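Local coordinates for pyoverdine biosynthesis protein PvcB (Pseudomonas aeruginosa, PDB 4YLM) that catalyses the iron- and 2-oxoglutarate-dependent oxidation of tyrosine isonitrile on the route to paerucumarin, an isocyano derivative of tyrosine, at residues A[125-130]-A[250-255]; A[139-144]-A[244-249]. All coordinates share one frame; numbering follows the deposited sequence.

In the fold
The two contacts lie in two sheets of the TauD/TfdA-type, cupin-like core. From the N terminus, the chain reaches strand 120-131, which carries the first half of contact 1, and soon afterwards strand 141-145 with the first half of contact 2. Strand 241-244 then returns beside 141-145 and contact 2 closes its loop of about 100 residues. Only a short connection later, strand 251-255 closes contact 1, so contact 2 is nested inside contact 1. Contact 1 lies in the large mixed sheet and contact 2 in a three-stranded antiparallel sheet. H244 bonds D250, and W246 packs on V252, joining the two contacts directly.

Contact 1: A[125-130]-A[250-255]; sequences QVFHCV and DLVIAD
Strands 120-131 and 251-255 are antiparallel neighbours in the large mixed sheet of the cupin-like core, their short segments running 162° apart. Q125 with A254 and F127 with V252 are hydrogen-bonded pairs, each joined by two backbone bonds, the F127 N to V252 O link spanning 2.8 Å. C129 N reaches D250 O at 2.9 Å and adds a fifth bond just before strand 251-255 begins. V126 and H128 face I253 and L251 in non-hydrogen-bonded pairs. On their side of the sheet, L251 CD1 lies obliquely across V126, 3.9 Å from CG1, and also touches H128 CB. The imidazole of H128 turns an edge to the strand, with D250 O in its plane 3.6 Å from CD2, while its NE2 bonds D249. On the other face Q125 carries its amide past A254, with OE1 3.3 Å from the methyl CB. The side chain of Q125, extended at chi2 (153°), brings NE2 into a hydrogen bond with OD2 of D114, which probably binds the catalytic iron. Paired backbone bonds thus fix the strand from which Q125 holds D114, consistent with a second-shell role for this glutamine in orienting the probable iron-binding carboxylate.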
loop_
_atom_site.group_PDB
_atom_site.type_symbol
_atom_site.label_atom_id
_atom_site.label_comp_id
_atom_site.label_asym_id
_atom_site.label_seq_id
_atom_site.Cartn_x
_atom_site.Cartn_y
_atom_site.Cartn_z
ATOM N N GLN A 125 18.405 0.372 -4.961
ATOM C CA GLN A 125 19.551 -0.039 -4.156
ATOM C C GLN A 125 19.077 -0.094 -2.700
ATOM O O GLN A 125 18.423 0.829 -2.224
ATOM C CB GLN A 125 20.697 0.983 -4.268
ATOM C CG GLN A 125 21.186 1.285 -5.687
ATOM C CD GLN A 125 21.779 2.689 -5.802
ATOM O OE1 GLN A 125 21.201 3.658 -5.311
ATOM N NE2 GLN A 125 22.942 2.797 -6.427
ATOM N N VAL A 126 19.377 -1.189 -2.005
ATOM C CA VAL A 126 19.147 -1.279 -0.575
ATOM C C VAL A 126 20.523 -1.349 0.090
ATOM O O VAL A 126 21.299 -2.267 -0.177
ATOM C CB VAL A 126 18.317 -2.523 -0.204
ATOM C CG1 VAL A 126 18.192 -2.657 1.314
ATOM C CG2 VAL A 126 16.924 -2.437 -0.850
ATOM N N PHE A 127 20.833 -0.360 0.923
ATOM C CA PHE A 127 22.119 -0.312 1.623
ATOM C C PHE A 127 21.892 -0.531 3.108
ATOM O O PHE A 127 21.105 0.176 3.721
ATOM C CB PHE A 127 22.779 1.065 1.492
ATOM C CG PHE A 127 23.208 1.435 0.101
ATOM C CD1 PHE A 127 24.460 1.073 -0.377
ATOM C CD2 PHE A 127 22.391 2.211 -0.704
ATOM C CE1 PHE A 127 24.877 1.453 -1.661
ATOM C CE2 PHE A 127 22.793 2.587 -1.980
ATOM C CZ PHE A 127 24.045 2.216 -2.456
ATOM N N HIS A 128 22.596 -1.489 3.696
ATOM C CA HIS A 128 22.610 -1.629 5.139
ATOM C C HIS A 128 23.992 -1.188 5.646
ATOM O O HIS A 128 25.009 -1.706 5.189
ATOM C CB HIS A 128 22.368 -3.079 5.521
ATOM C CG HIS A 128 22.517 -3.356 6.987
ATOM N ND1 HIS A 128 23.006 -4.553 7.473
ATOM C CD2 HIS A 128 22.236 -2.596 8.073
ATOM C CE1 HIS A 128 23.022 -4.515 8.794
ATOM N NE2 HIS A 128 22.560 -3.340 9.184
ATOM N N CYS A 129 24.032 -0.227 6.560
ATOM C CA CYS A 129 25.300 0.134 7.195
ATOM C C CYS A 129 25.572 -0.819 8.349
ATOM O O CYS A 129 24.931 -0.744 9.400
ATOM C CB CYS A 129 25.289 1.577 7.697
ATOM S SG CYS A 129 26.851 2.087 8.473
ATOM N N VAL A 130 26.500 -1.743 8.143
ATOM C CA VAL A 130 26.824 -2.702 9.189
ATOM C C VAL A 130 27.498 -1.996 10.361
ATOM O O VAL A 130 27.201 -2.276 11.526
ATOM C CB VAL A 130 27.732 -3.827 8.670
ATOM C CG1 VAL A 130 28.134 -4.757 9.815
ATOM C CG2 VAL A 130 27.025 -4.596 7.571
ATOM N N ASP A 250 21.927 2.081 9.821
ATOM C CA ASP A 250 21.114 2.784 8.834
ATOM C C ASP A 250 20.671 1.759 7.803
ATOM O O ASP A 250 21.446 0.877 7.411
ATOM C CB ASP A 250 21.923 3.830 8.069
ATOM C CG ASP A 250 22.065 5.143 8.806
ATOM O OD1 ASP A 250 21.428 5.311 9.863
ATOM O OD2 ASP A 250 22.828 6.011 8.307
ATOM N N LEU A 251 19.436 1.884 7.336
ATOM C CA LEU A 251 19.025 1.154 6.147
ATOM C C LEU A 251 18.547 2.203 5.165
ATOM O O LEU A 251 17.664 2.991 5.488
ATOM C CB LEU A 251 17.900 0.153 6.467
ATOM C CG LEU A 251 17.514 -0.748 5.276
ATOM C CD1 LEU A 251 18.578 -1.829 5.065
ATOM C CD2 LEU A 251 16.158 -1.396 5.487
ATOM N N VAL A 252 19.149 2.231 3.983
ATOM C CA VAL A 252 18.825 3.225 2.986
ATOM C C VAL A 252 18.284 2.514 1.758
ATOM O O VAL A 252 18.836 1.505 1.309
ATOM C CB VAL A 252 20.066 4.091 2.617
ATOM C CG1 VAL A 252 19.827 4.899 1.339
ATOM C CG2 VAL A 252 20.450 4.995 3.796
ATOM N N ILE A 253 17.182 3.032 1.237
ATOM C CA ILE A 253 16.583 2.480 0.037
ATOM C C ILE A 253 16.501 3.611 -0.963
ATOM O O ILE A 253 15.838 4.602 -0.699
ATOM C CB ILE A 253 15.159 1.964 0.327
ATOM C CG1 ILE A 253 15.200 0.873 1.412
ATOM C CG2 ILE A 253 14.518 1.455 -0.962
ATOM C CD1 ILE A 253 13.808 0.533 1.985
ATOM N N ALA A 254 17.172 3.455 -2.105
ATOM C CA ALA A 254 17.291 4.511 -3.104
ATOM C C ALA A 254 16.613 4.098 -4.404
ATOM O O ALA A 254 16.739 2.948 -4.833
ATOM C CB ALA A 254 18.798 4.827 -3.360
ATOM N N ASP A 255 15.888 5.037 -5.011
ATOM C CA ASP A 255 15.227 4.857 -6.302
ATOM C C ASP A 255 16.251 5.105 -7.412
ATOM O O ASP A 255 16.455 6.244 -7.840
ATOM C CB ASP A 255 14.040 5.847 -6.405
ATOM C CG ASP A 255 13.305 5.787 -7.736
ATOM O OD1 ASP A 255 13.615 4.924 -8.590
ATOM O OD2 ASP A 255 12.382 6.630 -7.926
#

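Contact 2: A[139-144]-A[244-249]; sequences GRTTFS and HRWRSD
R140 and R245 lie against each other where strand 141-145 meets the end of strand 241-244. R140 CB sits 3.2 Å from H244 O, and CG touches the same oxygen while approaching R245 NH1. CD rests over one face of the R245 guanidinium, offset toward its rim, 3.6 Å from NH2. A bend at the third torsion (chi3 -66°) then turns NE, which comes 3.8 Å from R245 NH2, a close approach of like charges. The guanidinium planes are nearly parallel (8°), but the R140 CD methylene is what lies over the R245 face. Each is paired with a different carboxylate: R140 NH2 forms a salt bridge with E264, and R245 NH2 with E20.

Next to the arginines the backbones pair at T141 and H244. H244 N gives a nearly straight bond to T141 O at 2.7 Å, whereas the return bond from T141 N to H244 O is weak. T141 also takes the indole N-H of W246: NE1 lies 2.7 Å from OG1, which is nearly in the ring plane. With OG1 beside the backbone N (chi1 -58°), the hydroxyl meets that indole edge. H244 meets one indole face edge-on, the ring planes close to perpendicular, its CD2 3.4 Å above the centre of the W246 ring. H244 is itself held at both ring nitrogens, ND1 by Y242 and NE2 by D250, whose OD2 also forms a salt bridge with R61. Further along strand 141-145, the F143 ring offers an edge to H244 CB and approaches H261, a probable iron ligand.

A hydrogen bond at its edge and an imidazole edge against its face thus fix the indole, anchoring the chain as it leaves strand 241-244. E264 and E20 would probably offset the closeness of the two positive charges.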
loop_
_atom_site.group_PDB
_atom_site.type_symbol
_atom_site.label_atom_id
_atom_site.label_comp_id
_atom_site.label_asym_id
_atom_site.label_seq_id
_atom_site.Cartn_x
_atom_site.Cartn_y
_atom_site.Cartn_z
ATOM N N GLY A 139 33.807 12.047 2.024
ATOM C CA GLY A 139 33.558 10.644 1.759
ATOM C C GLY A 139 32.098 10.221 1.875
ATOM O O GLY A 139 31.805 9.034 1.850
ATOM N N ARG A 140 31.186 11.179 2.012
ATOM C CA ARG A 140 29.754 10.849 2.114
ATOM C C ARG A 140 29.204 10.302 0.792
ATOM O O ARG A 140 29.604 10.741 -0.283
ATOM C CB ARG A 140 28.934 12.068 2.569
ATOM C CG ARG A 140 29.200 12.506 4.018
ATOM C CD ARG A 140 28.438 13.783 4.372
ATOM N NE ARG A 140 28.919 14.939 3.615
ATOM C CZ ARG A 140 28.351 16.145 3.627
ATOM N NH1 ARG A 140 27.254 16.363 4.341
ATOM N NH2 ARG A 140 28.867 17.129 2.899
ATOM N N THR A 141 28.286 9.340 0.878
ATOM C CA THR A 141 27.577 8.856 -0.305
ATOM C C THR A 141 26.596 9.929 -0.761
ATOM O O THR A 141 25.831 10.457 0.046
ATOM C CB THR A 141 26.774 7.566 0.013
ATOM O OG1 THR A 141 27.661 6.566 0.509
ATOM C CG2 THR A 141 26.086 7.038 -1.222
ATOM N N THR A 142 26.592 10.253 -2.048
ATOM C CA THR A 142 25.738 11.343 -2.502
ATOM C C THR A 142 24.634 10.885 -3.439
ATOM O O THR A 142 24.808 9.933 -4.196
ATOM C CB THR A 142 26.537 12.428 -3.225
ATOM O OG1 THR A 142 27.133 11.868 -4.404
ATOM C CG2 THR A 142 27.616 12.994 -2.305
ATOM N N PHE A 143 23.524 11.619 -3.406
ATOM C CA PHE A 143 22.346 11.325 -4.205
ATOM C C PHE A 143 21.780 12.624 -4.763
ATOM O O PHE A 143 21.683 13.615 -4.040
ATOM C CB PHE A 143 21.276 10.664 -3.318
ATOM C CG PHE A 143 21.697 9.332 -2.728
ATOM C CD1 PHE A 143 21.536 8.160 -3.452
ATOM C CD2 PHE A 143 22.226 9.257 -1.448
ATOM C CE1 PHE A 143 21.919 6.937 -2.921
ATOM C CE2 PHE A 143 22.604 8.043 -0.906
ATOM C CZ PHE A 143 22.441 6.878 -1.641
ATOM N N SER A 144 21.389 12.614 -6.035
ATOM C CA SER A 144 20.744 13.765 -6.650
ATOM C C SER A 144 19.419 13.371 -7.263
ATOM O O SER A 144 19.340 12.389 -8.002
ATOM C CB SER A 144 21.627 14.370 -7.760
ATOM O OG SER A 144 22.699 15.095 -7.197
ATOM N N HIS A 244 24.966 11.803 2.249
ATOM C CA HIS A 244 24.652 10.998 3.429
ATOM C C HIS A 244 25.848 10.630 4.293
ATOM O O HIS A 244 26.798 10.000 3.822
ATOM C CB HIS A 244 23.931 9.697 3.044
ATOM C CG HIS A 244 23.409 8.944 4.227
ATOM N ND1 HIS A 244 22.476 9.480 5.089
ATOM C CD2 HIS A 244 23.711 7.717 4.713
ATOM C CE1 HIS A 244 22.220 8.610 6.051
ATOM N NE2 HIS A 244 22.952 7.531 5.841
ATOM N N ARG A 245 25.762 10.985 5.571
ATOM C CA ARG A 245 26.729 10.567 6.577
ATOM C C ARG A 245 26.225 9.286 7.240
ATOM O O ARG A 245 25.267 9.320 8.006
ATOM C CB ARG A 245 26.866 11.677 7.627
ATOM C CG ARG A 245 27.794 11.366 8.796
ATOM C CD ARG A 245 29.248 11.649 8.444
ATOM N NE ARG A 245 29.453 13.045 8.055
ATOM C CZ ARG A 245 30.495 13.483 7.350
ATOM N NH1 ARG A 245 31.432 12.631 6.946
ATOM N NH2 ARG A 245 30.594 14.769 7.039
ATOM N N TRP A 246 26.865 8.158 6.953
ATOM C CA TRP A 246 26.398 6.866 7.458
ATOM C C TRP A 246 26.471 6.713 8.976
ATOM O O TRP A 246 27.440 7.139 9.608
ATOM C CB TRP A 246 27.193 5.734 6.807
ATOM C CG TRP A 246 26.962 5.630 5.339
ATOM C CD1 TRP A 246 27.774 6.091 4.342
ATOM C CD2 TRP A 246 25.828 5.040 4.697
ATOM N NE1 TRP A 246 27.216 5.815 3.114
ATOM C CE2 TRP A 246 26.019 5.171 3.309
ATOM C CE3 TRP A 246 24.664 4.417 5.165
ATOM C CZ2 TRP A 246 25.095 4.695 2.382
ATOM C CZ3 TRP A 246 23.746 3.944 4.238
ATOM C CH2 TRP A 246 23.966 4.090 2.865
ATOM N N ARG A 247 25.448 6.085 9.557
ATOM C CA ARG A 247 25.510 5.649 10.950
ATOM C C ARG A 247 25.202 4.167 11.014
ATOM O O ARG A 247 24.434 3.641 10.193
ATOM C CB ARG A 247 24.518 6.411 11.826
ATOM C CG ARG A 247 24.590 7.924 11.671
ATOM C CD ARG A 247 24.902 8.590 12.998
ATOM N NE ARG A 247 24.020 9.729 13.267
ATOM C CZ ARG A 247 24.280 10.985 12.905
ATOM N NH1 ARG A 247 25.401 11.279 12.243
ATOM N NH2 ARG A 247 23.414 11.950 13.203
ATOM N N SER A 248 25.790 3.502 12.001
ATOM C CA SER A 248 25.594 2.073 12.205
ATOM C C SER A 248 24.111 1.679 12.183
ATOM O O SER A 248 23.284 2.250 12.900
ATOM C CB SER A 248 26.251 1.637 13.523
ATOM O OG SER A 248 27.653 1.886 13.489
ATOM N N ASP A 249 23.798 0.704 11.335
ATOM C CA ASP A 249 22.452 0.139 11.209
ATOM C C ASP A 249 21.451 1.006 10.442
ATOM O O ASP A 249 20.264 0.690 10.406
ATOM C CB ASP A 249 21.897 -0.298 12.561
ATOM C CG ASP A 249 22.481 -1.639 13.023
ATOM O OD1 ASP A 249 22.802 -2.511 12.170
ATOM O OD2 ASP A 249 22.630 -1.809 14.245
#